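Local coordinates for protein kynurenine formamidase (Bacillus anthracis, PDB 4CO9) that catalyses the zinc-dependent hydrolysis of N-formyl-L-kynurenine to L-kynurenine and formate in the kynurenine pathway of tryptophan degradation, at residues 13-18 / 51-56. Numbering follows the deposited sequence.
Sequences QPLNND and IHTGTH. With ZN (zinc ion), chain P.
Gln13 meets Thr55 and Gly54 through both backbone and side chain. Its backbone N donates to Thr55 OG1 at 2.9 Å, with an N-H...O angle of 159°; threonine suits the place because its hydroxyl, which is also hydrogen-bonded to Asn176 O, ties two other loops together. Along the Gln13 side chain, CB faces both Thr55 OG1 at 3.9 Å and Gly54 CA at 4.2 Å, and CG, beside the backbone N (chi1 -66°), still packs against OG1 at 3.9 Å. The chain then runs extended, bringing OE1 over Gly54 CA at 3.3 Å. One water spans the backbones, donating to Gln13 O and accepting from Thr55 N. Leu15 reaches in with CD2, which touches Thr53 CG2 at 4.1 Å and takes the place a side chain on Gly54 would need, while Leu196 of the second subunit also packs on this leucine. Gly54, readily adopting positive phi (65°), turns its carbonyl O to accept from His56 ND1 at 2.8 Å, exactly in the ring plane. That bond fixes the imidazole's rotation and leaves NE2 to bind zinc, alongside His52 ND1, Asp58, Glu175 and a water. The loop 13-18 thus backs the HxGTHxD metal-binding motif of the cyclase superfamily, here part of a binuclear zinc site.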
ATOM      1  N   GLN C  13      -5.666   7.141   7.373  1.00  8.23           N
ATOM      2  CA  GLN C  13      -5.949   8.567   7.231  1.00  8.45           C
ATOM      3  C   GLN C  13      -6.016   8.968   5.751  1.00  8.46           C
ATOM      4  O   GLN C  13      -5.141   8.608   4.981  1.00  8.18           O
ATOM      5  CB  GLN C  13      -4.874   9.390   7.938  1.00  8.94           C
ATOM      6  CG  GLN C  13      -4.854   9.237   9.447  1.00  9.40           C
ATOM      7  CD  GLN C  13      -3.851  10.127  10.139  1.00 10.07           C
ATOM      8  OE1 GLN C  13      -2.930  10.649   9.522  1.00 10.18           O
ATOM      9  NE2 GLN C  13      -4.029  10.313  11.441  1.00 10.25           N
ATOM     10  N   PRO C  14      -7.039   9.746   5.361  1.00  8.59           N
ATOM     11  CA  PRO C  14      -7.080  10.192   3.977  1.00  8.68           C
ATOM     12  C   PRO C  14      -5.872  11.052   3.641  1.00  8.65           C
ATOM     13  O   PRO C  14      -5.507  11.938   4.427  1.00  8.26           O
ATOM     14  CB  PRO C  14      -8.369  11.017   3.898  1.00  8.88           C
ATOM     15  CG  PRO C  14      -9.225  10.488   4.986  1.00  9.18           C
ATOM     16  CD  PRO C  14      -8.269  10.109   6.097  1.00  8.95           C
ATOM     17  N   LEU C  15      -5.261  10.765   2.499  1.00  8.42           N
ATOM     18  CA  LEU C  15      -4.099  11.475   2.023  1.00  8.70           C
ATOM     19  C   LEU C  15      -4.542  12.522   1.007  1.00  9.02           C
ATOM     20  O   LEU C  15      -5.055  12.190  -0.056  1.00  9.10           O
ATOM     21  CB  LEU C  15      -3.105  10.514   1.381  1.00  8.53           C
ATOM     22  CG  LEU C  15      -2.369   9.548   2.320  1.00  8.53           C
ATOM     23  CD1 LEU C  15      -1.588   8.540   1.475  1.00  8.63           C
ATOM     24  CD2 LEU C  15      -1.423  10.287   3.264  1.00  8.32           C
ATOM     25  N   ASN C  16      -4.332  13.779   1.358  1.00  9.50           N
ATOM     26  CA  ASN C  16      -4.641  14.904   0.493  1.00 10.04           C
ATOM     27  C   ASN C  16      -3.823  16.114   0.958  1.00 10.48           C
ATOM     28  O   ASN C  16      -3.127  16.059   1.989  1.00  9.72           O
ATOM     29  CB  ASN C  16      -6.128  15.202   0.494  1.00 10.34           C
ATOM     30  CG  ASN C  16      -6.673  15.420   1.893  1.00 10.86           C
ATOM     31  OD1 ASN C  16      -6.199  16.292   2.638  1.00 11.05           O
ATOM     32  ND2 ASN C  16      -7.634  14.604   2.276  1.00 10.85           N
ATOM     33  N   ASN C  17      -3.915  17.203   0.207  1.00 10.97           N
ATOM     34  CA  ASN C  17      -3.087  18.367   0.473  1.00 11.64           C
ATOM     35  C   ASN C  17      -3.332  19.015   1.835  1.00 12.18           C
ATOM     36  O   ASN C  17      -2.508  19.806   2.269  1.00 12.34           O
ATOM     37  CB  ASN C  17      -3.226  19.400  -0.653  1.00 12.28           C
ATOM     38  CG  ASN C  17      -2.640  18.921  -1.984  1.00 12.23           C
ATOM     39  OD1 ASN C  17      -2.216  17.786  -2.139  1.00 11.94           O
ATOM     40  ND2 ASN C  17      -2.633  19.808  -2.962  1.00 13.03           N
ATOM     41  N   ASP C  18      -4.440  18.683   2.503  1.00 12.18           N
ATOM     42  CA  ASP C  18      -4.727  19.206   3.833  1.00 12.85           C
ATOM     43  C   ASP C  18      -4.151  18.397   4.991  1.00 11.95           C
ATOM     44  O   ASP C  18      -4.255  18.824   6.139  1.00 11.90           O
ATOM     45  CB  ASP C  18      -6.247  19.316   4.032  1.00 13.88           C
ATOM     46  CG  ASP C  18      -6.905  20.256   3.026  1.00 15.32           C
ATOM     47  OD1 ASP C  18      -6.270  21.249   2.631  1.00 16.08           O
ATOM     48  OD2 ASP C  18      -8.061  19.987   2.646  1.00 17.67           O
ATOM     49  N   ILE C  51       7.651  10.265   3.689  1.00  7.52           N
ATOM     50  CA  ILE C  51       7.356   8.879   4.072  1.00  7.49           C
ATOM     51  C   ILE C  51       6.417   8.799   5.299  1.00  7.86           C
ATOM     52  O   ILE C  51       5.493   7.948   5.373  1.00  8.09           O
ATOM     53  CB  ILE C  51       8.701   8.166   4.329  1.00  7.32           C
ATOM     54  CG1 ILE C  51       9.455   7.984   2.986  1.00  7.18           C
ATOM     55  CG2 ILE C  51       8.484   6.833   5.034  1.00  7.25           C
ATOM     56  CD1 ILE C  51       8.812   7.019   1.979  1.00  7.12           C
ATOM     57  N   HIS C  52       6.625   9.713   6.235  1.00  8.12           N
ATOM     58  CA  HIS C  52       5.929   9.666   7.514  1.00  8.48           C
ATOM     59  C   HIS C  52       4.730  10.600   7.490  1.00  8.66           C
ATOM     60  O   HIS C  52       4.611  11.524   8.290  1.00  9.60           O
ATOM     61  CB  HIS C  52       6.917  10.012   8.635  1.00  8.59           C
ATOM     62  CG  HIS C  52       8.135   9.137   8.634  1.00  8.50           C
ATOM     63  ND1 HIS C  52       8.270   8.034   9.453  1.00  8.59           N
ATOM     64  CD2 HIS C  52       9.257   9.184   7.883  1.00  8.42           C
ATOM     65  CE1 HIS C  52       9.421   7.434   9.204  1.00  8.63           C
ATOM     66  NE2 HIS C  52      10.040   8.115   8.256  1.00  8.57           N
ATOM     67  N   THR C  53       3.832  10.349   6.549  1.00  8.36           N
ATOM     68  CA  THR C  53       2.610  11.118   6.392  1.00  8.03           C
ATOM     69  C   THR C  53       1.468  10.140   6.424  1.00  7.51           C
ATOM     70  O   THR C  53       1.503   9.137   5.736  1.00  7.53           O
ATOM     71  CB  THR C  53       2.587  11.845   5.028  1.00  8.20           C
ATOM     72  OG1 THR C  53       3.762  12.631   4.911  1.00  8.12           O
ATOM     73  CG2 THR C  53       1.365  12.753   4.879  1.00  8.26           C
ATOM     74  N   GLY C  54       0.432  10.467   7.188  1.00  7.22           N
ATOM     75  CA  GLY C  54      -0.734   9.624   7.276  1.00  6.96           C
ATOM     76  C   GLY C  54      -0.371   8.307   7.908  1.00  6.81           C
ATOM     77  O   GLY C  54       0.621   8.201   8.637  1.00  6.81           O
ATOM     78  N   THR C  55      -1.152   7.289   7.591  1.00  6.71           N
ATOM     79  CA  THR C  55      -0.955   5.963   8.133  1.00  6.75           C
ATOM     80  C   THR C  55       0.255   5.351   7.441  1.00  6.72           C
ATOM     81  O   THR C  55       0.297   5.268   6.212  1.00  6.38           O
ATOM     82  CB  THR C  55      -2.216   5.119   7.906  1.00  6.85           C
ATOM     83  OG1 THR C  55      -3.342   5.834   8.429  1.00  6.82           O
ATOM     84  CG2 THR C  55      -2.109   3.785   8.608  1.00  6.94           C
ATOM     85  N   HIS C  56       1.247   4.919   8.217  1.00  6.64           N
ATOM     86  CA  HIS C  56       2.479   4.450   7.625  1.00  6.95           C
ATOM     87  C   HIS C  56       3.266   3.578   8.588  1.00  7.08           C
ATOM     88  O   HIS C  56       2.983   3.550   9.789  1.00  6.89           O
ATOM     89  CB  HIS C  56       3.339   5.651   7.215  1.00  7.07           C
ATOM     90  CG  HIS C  56       3.915   6.388   8.372  1.00  7.27           C
ATOM     91  ND1 HIS C  56       3.203   7.339   9.070  1.00  7.39           N
ATOM     92  CD2 HIS C  56       5.128   6.307   8.966  1.00  7.28           C
ATOM     93  CE1 HIS C  56       3.965   7.835  10.026  1.00  7.49           C
ATOM     94  NE2 HIS C  56       5.132   7.220   9.988  1.00  7.48           N
TER
HETATM   95 ZN    ZN P 402       7.110   7.229  11.127  1.00 22.07          ZN
HETATM   96  O   HOH W   1      -2.812   7.161   5.137  1.00  5.43           O
HETATM   97  O   HOH W   2       8.308   7.935  12.635  1.00  9.58           O